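Poly-beta-1,6-N-acetyl-D-glucosamine export protein (Escherichia coli, PDB 4Y25) exports the biofilm polysaccharide poly-beta-1,6-N-acetyl-D-glucosamine across the outer membrane, its C-terminal beta-barrel domain forming the membrane-spanning part. Local coordinates at residues G63-G71 with A83-N91; L119-A127 with T158-E168. All blocks are in the same frame, centred on the assembly; numbering follows the deposited sequence.

Contact 1: residues G63-G71 with A83-N91; sequences GIVRDWLAG and AEYAERVFN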
# COMPACT_ATOMS: atom_id res chain seq x y z
N GLY A 63 -6.60 19.97 12.86
CA GLY A 63 -5.57 18.95 12.85
C GLY A 63 -5.37 18.34 11.48
O GLY A 63 -5.74 17.19 11.24
N ILE A 64 -4.79 19.12 10.57
CA ILE A 64 -4.62 18.69 9.19
C ILE A 64 -3.15 18.58 8.79
O ILE A 64 -2.34 19.47 9.07
CB ILE A 64 -5.36 19.66 8.23
CG1 ILE A 64 -4.95 19.42 6.78
CG2 ILE A 64 -5.09 21.11 8.62
CD1 ILE A 64 -5.32 18.04 6.28
N VAL A 65 -2.80 17.48 8.13
CA VAL A 65 -1.44 17.23 7.66
C VAL A 65 -1.34 17.26 6.14
O VAL A 65 -2.05 16.52 5.45
CB VAL A 65 -0.93 15.87 8.16
CG1 VAL A 65 0.58 15.77 7.96
CG2 VAL A 65 -1.30 15.67 9.62
N ARG A 66 -0.46 18.11 5.61
CA ARG A 66 -0.25 18.20 4.16
C ARG A 66 1.19 17.91 3.77
O ARG A 66 2.13 18.15 4.54
CB ARG A 66 -0.66 19.58 3.64
CG ARG A 66 -1.80 20.23 4.41
CD ARG A 66 -2.46 21.33 3.60
NE ARG A 66 -3.67 21.82 4.26
CZ ARG A 66 -4.84 21.99 3.65
NH1 ARG A 66 -4.98 21.71 2.36
NH2 ARG A 66 -5.89 22.45 4.34
N ASP A 67 1.37 17.36 2.56
CA ASP A 67 2.70 17.07 2.03
C ASP A 67 2.93 17.74 0.69
O ASP A 67 2.09 17.67 -0.20
CB ASP A 67 2.92 15.56 1.86
CG ASP A 67 3.01 14.83 3.18
OD1 ASP A 67 2.27 15.19 4.11
OD2 ASP A 67 3.83 13.89 3.28
N TRP A 68 4.08 18.40 0.55
CA TRP A 68 4.54 18.84 -0.76
C TRP A 68 5.81 18.07 -1.09
O TRP A 68 6.77 18.10 -0.33
CB TRP A 68 4.78 20.35 -0.78
CG TRP A 68 3.52 21.13 -0.70
CD1 TRP A 68 2.69 21.47 -1.74
CD2 TRP A 68 2.92 21.67 0.48
NE1 TRP A 68 1.62 22.19 -1.27
CE2 TRP A 68 1.73 22.33 0.09
CE3 TRP A 68 3.27 21.66 1.83
CZ2 TRP A 68 0.90 22.97 1.00
CZ3 TRP A 68 2.44 22.30 2.73
CH2 TRP A 68 1.27 22.94 2.31
N LEU A 69 5.81 17.38 -2.22
CA LEU A 69 6.92 16.51 -2.56
C LEU A 69 7.41 16.68 -4.00
O LEU A 69 6.67 17.15 -4.87
CB LEU A 69 6.54 15.05 -2.32
CG LEU A 69 5.18 14.57 -2.84
CD1 LEU A 69 5.34 13.86 -4.18
CD2 LEU A 69 4.51 13.66 -1.82
N ALA A 70 8.66 16.31 -4.21
CA ALA A 70 9.28 16.34 -5.53
C ALA A 70 10.42 15.33 -5.56
O ALA A 70 11.11 15.13 -4.56
CB ALA A 70 9.79 17.74 -5.85
N GLY A 71 10.60 14.69 -6.71
CA GLY A 71 11.65 13.69 -6.84
C GLY A 71 11.91 13.30 -8.28
O GLY A 71 11.25 13.79 -9.20
N ALA A 83 14.25 8.64 -6.23
CA ALA A 83 14.48 9.37 -4.99
C ALA A 83 13.42 10.45 -4.88
O ALA A 83 12.87 10.89 -5.89
CB ALA A 83 15.88 9.98 -4.97
N GLU A 84 13.12 10.88 -3.66
CA GLU A 84 12.05 11.83 -3.43
C GLU A 84 12.23 12.58 -2.12
O GLU A 84 12.46 11.97 -1.08
CB GLU A 84 10.70 11.11 -3.43
CG GLU A 84 9.54 11.94 -2.89
CD GLU A 84 8.33 11.10 -2.53
OE1 GLU A 84 8.52 9.92 -2.17
OE2 GLU A 84 7.20 11.61 -2.61
N TYR A 85 12.13 13.90 -2.17
CA TYR A 85 12.14 14.71 -0.95
C TYR A 85 10.79 15.40 -0.80
O TYR A 85 10.19 15.85 -1.78
CB TYR A 85 13.28 15.72 -0.97
CG TYR A 85 13.66 16.28 0.39
CD1 TYR A 85 14.90 16.01 0.95
CD2 TYR A 85 12.79 17.10 1.10
CE1 TYR A 85 15.25 16.51 2.18
CE2 TYR A 85 13.13 17.60 2.34
CZ TYR A 85 14.37 17.30 2.87
OH TYR A 85 14.74 17.80 4.10
N ALA A 86 10.31 15.49 0.44
CA ALA A 86 9.04 16.13 0.72
C ALA A 86 9.13 17.06 1.93
O ALA A 86 10.04 16.94 2.75
CB ALA A 86 7.96 15.09 0.95
N GLU A 87 8.18 17.99 2.02
CA GLU A 87 8.05 18.84 3.20
C GLU A 87 6.69 18.60 3.84
O GLU A 87 5.66 18.67 3.17
CB GLU A 87 8.23 20.31 2.84
CG GLU A 87 8.88 21.14 3.94
CD GLU A 87 10.16 20.52 4.46
OE1 GLU A 87 11.06 20.23 3.64
OE2 GLU A 87 10.27 20.32 5.69
N ARG A 88 6.68 18.29 5.14
CA ARG A 88 5.44 18.00 5.84
C ARG A 88 5.13 19.08 6.87
O ARG A 88 6.00 19.48 7.65
CB ARG A 88 5.52 16.63 6.52
CG ARG A 88 4.17 16.09 6.96
CD ARG A 88 3.99 14.63 6.57
NE ARG A 88 4.60 13.70 7.51
CZ ARG A 88 4.55 12.37 7.39
NH1 ARG A 88 3.92 11.82 6.35
NH2 ARG A 88 5.13 11.60 8.29
N VAL A 89 3.89 19.55 6.86
CA VAL A 89 3.48 20.63 7.75
C VAL A 89 2.39 20.16 8.70
O VAL A 89 1.49 19.41 8.31
CB VAL A 89 2.97 21.85 6.97
CG1 VAL A 89 2.80 23.05 7.90
CG2 VAL A 89 3.94 22.19 5.85
N PHE A 90 2.49 20.59 9.95
CA PHE A 90 1.42 20.36 10.90
C PHE A 90 1.40 21.37 12.04
O PHE A 90 2.35 21.45 12.82
CB PHE A 90 1.52 18.97 11.51
CG PHE A 90 0.48 18.74 12.53
CD1 PHE A 90 -0.78 18.33 12.15
CD2 PHE A 90 0.72 19.03 13.86
CE1 PHE A 90 -1.77 18.17 13.08
CE2 PHE A 90 -0.26 18.88 14.79
CZ PHE A 90 -1.51 18.45 14.41
N ASN A 91 0.28 22.09 12.18
CA ASN A 91 0.09 23.09 13.24
C ASN A 91 1.24 24.09 13.29
O ASN A 91 1.90 24.25 14.32
CB ASN A 91 -0.07 22.40 14.60
CG ASN A 91 -0.56 23.35 15.69
OD1 ASN A 91 -1.30 24.29 15.42
ND2 ASN A 91 -0.13 23.11 16.92

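Contact 2: residues L119-A127 with T158-E168; sequences LSHRVPLRA and TDFSDSNQRHE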
# COMPACT_ATOMS: atom_id res chain seq x y z
N LEU A 119 9.94 11.07 6.46
CA LEU A 119 9.45 10.26 7.56
C LEU A 119 8.71 9.07 6.97
O LEU A 119 8.26 9.12 5.82
CB LEU A 119 8.53 11.06 8.48
CG LEU A 119 8.93 12.48 8.89
CD1 LEU A 119 8.48 13.51 7.86
CD2 LEU A 119 8.34 12.81 10.25
N SER A 120 8.57 8.00 7.74
CA SER A 120 7.96 6.78 7.22
C SER A 120 6.45 6.78 7.38
O SER A 120 5.92 7.30 8.37
CB SER A 120 8.55 5.55 7.91
OG SER A 120 8.01 4.36 7.38
N HIS A 121 5.75 6.19 6.41
CA HIS A 121 4.31 6.01 6.49
C HIS A 121 3.99 4.77 7.31
O HIS A 121 2.84 4.54 7.68
CB HIS A 121 3.69 5.91 5.10
CG HIS A 121 4.06 7.03 4.18
ND1 HIS A 121 3.67 8.33 4.40
CD2 HIS A 121 4.79 7.05 3.04
CE1 HIS A 121 4.14 9.10 3.44
NE2 HIS A 121 4.82 8.35 2.60
N ARG A 122 5.02 3.97 7.58
CA ARG A 122 4.87 2.77 8.40
C ARG A 122 4.62 3.15 9.86
O ARG A 122 4.27 2.31 10.68
CB ARG A 122 6.11 1.88 8.27
CG ARG A 122 6.10 1.02 7.01
CD ARG A 122 6.35 -0.44 7.35
NE ARG A 122 5.90 -1.35 6.30
CZ ARG A 122 4.65 -1.79 6.19
NH1 ARG A 122 3.72 -1.41 7.06
NH2 ARG A 122 4.32 -2.62 5.21
N VAL A 123 4.82 4.43 10.16
CA VAL A 123 4.33 5.01 11.41
C VAL A 123 2.86 5.37 11.22
O VAL A 123 2.52 6.07 10.27
CB VAL A 123 5.14 6.27 11.80
CG1 VAL A 123 4.44 7.04 12.91
CG2 VAL A 123 6.55 5.90 12.21
N PRO A 124 1.98 4.88 12.11
CA PRO A 124 0.55 5.21 12.06
C PRO A 124 0.37 6.72 11.93
O PRO A 124 0.86 7.45 12.78
CB PRO A 124 0.01 4.67 13.39
CG PRO A 124 1.22 4.45 14.26
CD PRO A 124 2.32 4.09 13.31
N LEU A 125 -0.32 7.17 10.88
CA LEU A 125 -0.15 8.55 10.39
C LEU A 125 -0.44 9.70 11.33
O LEU A 125 -0.21 10.85 10.95
CB LEU A 125 -0.98 8.77 9.12
CG LEU A 125 -0.16 8.43 7.87
CD1 LEU A 125 -0.29 6.98 7.38
CD2 LEU A 125 -0.45 9.43 6.76
N ARG A 126 -0.96 9.44 12.53
CA ARG A 126 -0.88 10.45 13.56
C ARG A 126 -0.67 9.83 14.94
O ARG A 126 -1.52 9.91 15.83
CB ARG A 126 -2.11 11.35 13.55
CG ARG A 126 -1.75 12.64 12.84
CD ARG A 126 -0.60 13.27 13.58
NE ARG A 126 -0.97 14.14 14.68
CZ ARG A 126 -0.47 15.36 14.89
NH1 ARG A 126 0.54 15.86 14.17
NH2 ARG A 126 -0.91 16.03 15.94
N ALA A 127 0.48 9.20 15.08
CA ALA A 127 1.14 9.04 16.36
C ALA A 127 1.83 10.37 16.61
O ALA A 127 2.32 10.64 17.70
CB ALA A 127 2.14 7.88 16.35
N THR A 158 11.44 -0.17 11.64
CA THR A 158 11.05 1.23 11.81
C THR A 158 11.45 1.78 13.17
O THR A 158 11.09 1.22 14.21
CB THR A 158 9.53 1.43 11.64
OG1 THR A 158 9.08 0.75 10.45
CG2 THR A 158 9.19 2.90 11.53
N ASP A 159 12.18 2.90 13.17
CA ASP A 159 12.61 3.54 14.41
C ASP A 159 11.76 4.78 14.71
O ASP A 159 11.79 5.75 13.95
CB ASP A 159 14.09 3.93 14.33
CG ASP A 159 14.83 3.65 15.62
OD1 ASP A 159 14.42 2.74 16.36
OD2 ASP A 159 15.83 4.36 15.89
N PHE A 160 11.02 4.74 15.81
CA PHE A 160 10.16 5.84 16.21
C PHE A 160 10.93 6.85 17.05
O PHE A 160 11.95 6.52 17.64
CB PHE A 160 8.95 5.33 17.00
CG PHE A 160 7.95 4.55 16.19
CD1 PHE A 160 8.32 3.39 15.52
CD2 PHE A 160 6.63 4.96 16.11
CE1 PHE A 160 7.40 2.67 14.78
CE2 PHE A 160 5.71 4.24 15.37
CZ PHE A 160 6.09 3.10 14.71
N SER A 161 10.43 8.08 17.12
CA SER A 161 11.10 9.13 17.89
C SER A 161 10.80 9.01 19.39
O SER A 161 11.10 9.93 20.16
CB SER A 161 10.70 10.52 17.39
OG SER A 161 9.32 10.77 17.63
N ASP A 162 10.21 7.89 19.79
CA ASP A 162 9.95 7.63 21.20
C ASP A 162 10.57 6.30 21.63
O ASP A 162 9.99 5.57 22.44
CB ASP A 162 8.44 7.66 21.49
CG ASP A 162 7.69 6.50 20.86
OD1 ASP A 162 8.24 5.85 19.94
OD2 ASP A 162 6.55 6.23 21.27
N SER A 163 11.73 6.00 21.04
CA SER A 163 12.54 4.82 21.37
C SER A 163 11.94 3.49 20.89
O SER A 163 12.60 2.46 20.95
CB SER A 163 12.79 4.74 22.88
OG SER A 163 13.49 3.56 23.22
N ASN A 164 10.71 3.52 20.39
CA ASN A 164 10.07 2.30 19.91
C ASN A 164 10.60 1.88 18.55
O ASN A 164 10.67 2.69 17.63
CB ASN A 164 8.55 2.46 19.84
CG ASN A 164 7.85 1.17 19.45
OD1 ASN A 164 7.62 0.30 20.29
ND2 ASN A 164 7.50 1.05 18.18
N GLN A 165 10.97 0.61 18.42
CA GLN A 165 11.34 0.09 17.11
C GLN A 165 10.42 -1.05 16.69
O GLN A 165 10.24 -2.03 17.41
CB GLN A 165 12.81 -0.38 17.09
CG GLN A 165 13.37 -0.85 18.41
CD GLN A 165 14.76 -1.45 18.25
OE1 GLN A 165 15.62 -0.88 17.59
NE2 GLN A 165 14.97 -2.62 18.85
N ARG A 166 9.84 -0.89 15.51
CA ARG A 166 8.91 -1.86 14.95
C ARG A 166 9.55 -2.67 13.84
O ARG A 166 9.98 -2.12 12.83
CB ARG A 166 7.66 -1.15 14.42
CG ARG A 166 6.66 -2.06 13.75
CD ARG A 166 5.40 -1.30 13.39
NE ARG A 166 4.76 -0.72 14.57
CZ ARG A 166 3.67 0.04 14.53
NH1 ARG A 166 3.10 0.32 13.36
NH2 ARG A 166 3.16 0.52 15.65
N HIS A 167 9.62 -3.98 14.03
CA HIS A 167 10.10 -4.87 12.98
C HIS A 167 8.92 -5.65 12.41
O HIS A 167 8.37 -6.53 13.07
CB HIS A 167 11.17 -5.83 13.51
CG HIS A 167 12.11 -5.20 14.50
ND1 HIS A 167 11.80 -5.10 15.84
CD2 HIS A 167 13.33 -4.66 14.35
CE1 HIS A 167 12.80 -4.51 16.47
NE2 HIS A 167 13.74 -4.23 15.59
N GLU A 168 8.53 -5.32 11.18
CA GLU A 168 7.44 -6.01 10.52
C GLU A 168 7.97 -7.00 9.50
O GLU A 168 8.99 -6.76 8.86
CB GLU A 168 6.50 -5.01 9.84
CG GLU A 168 5.84 -4.03 10.80
CD GLU A 168 4.97 -3.01 10.08
OE1 GLU A 168 3.86 -3.38 9.64
OE2 GLU A 168 5.40 -1.85 9.97

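Contact 1: residues G63-G71 with A83-N91
Trp-68 and Val-89 meet on the outer face of an antiparallel beta hairpin, strands 64-76 and 79-89 of the 16-strand barrel. With CG anti to the carbonyl carbon (chi1 -70°), the indole reaches Val-89, diagonally across the strands, and Val-89 CG2 sits in the ring plane at the edge, 3.5 Å from CZ3. Such apolar groups suit a lipid-facing surface, although Arg-66 and Glu-87 share this face. On the inner face Leu-69 and Ala-86 form a non-hydrogen-bonded pair, the small methyl of Ala-86 packing against Leu-69, CB to CB 3.6 Å. Toward residue 63, Val-65 CG2 packs obliquely on Phe-90 CD1 at 3.7 Å.

Trp-68 and Glu-87 form a hydrogen-bonded pair (Glu-87 N to Trp-68 O, 2.7 Å), as do Ala-70 and Tyr-85; Val-89 N to Arg-66 O continues the ladder.

Polar groups flank the inner apolar pair on both sides. Glu-84 lies across Leu-69, and its OE1 salt-bridges Arg-99 of strand 94-105. Opposite charges suit the inner neighbours Asp-67 and Arg-88, which lie side by side, carboxylate and guanidinium planes 64° apart; bent Arg-88 passes CD along the carboxylate, and the salt bridge from Asp-67 OD2 to Arg-88 NH1 is long, 3.7 Å.

Contact 2: residues L119-A127 with T158-E168
The loop between strands 110-118 and 134-144 folds against the inner side of the barrel wall, and its Arg-122, Val-123 and Pro-124 rest on the hairpin of strands 149-160 and 165-179. Phe-160 is the apolar core. Branched Val-123 lays CG2 over one ring face, a CH-pi contact 3.9 Å from the centroid and 20° off the normal, while Asn-164 ND2 lies over the opposite face. Pro-124, whose rigid ring suits a turning loop, brings CD to the ring edge, 4.0 Å from Phe-160 CE2. The Arg-166 guanidinium has Phe-160 CZ over its centre; its NH1 comes 3.5 Å from Arg-122 O, which is not a hydrogen bond.

The flexible chain of Arg-122, bent at chi2, crosses extended Glu-168. Arg-122 NH1 stands 3.2 Å from Glu-168 OE1, but the oxygen lies well out of the guanidinium plane and no N-H points at it, so charge alone holds the pair; the planes are 77° apart. In an ST turn, Arg-122 N donates to Ser-120 OG at 3.0 Å.

Beyond lies strand 183-195: Tyr-192 OH hydrogen-bonds Glu-168 OE1, and Arg-166 NE bonds to Asn-196 OD1 and salt-bridges Glu-194. Strand 134-144 lies alongside, Gln-138 touching Arg-122.

How the contacts relate
Both segments of contact 1 precede those of contact 2 in the chain, and the contact centres lie about 17 Å apart on one closed antiparallel sheet. Strands 94-105, 110-118 and 134-144 separate the hairpin of contact 1 from that of contact 2. Contact 1 joins adjacent strands within the wall; contact 2 holds a loop against its inside. That loop bridges the two: Arg-126 makes a cation-pi contact with Phe-90, while Leu-119 and His-121 touch Arg-88. Residues 119-127 thus reach both hairpins. Both contacts lie at the end of the barrel bearing the longer loops, probably the extracellular one, and the inward fold of residues 119-127 is consistent with a narrowed exit for the polysaccharide.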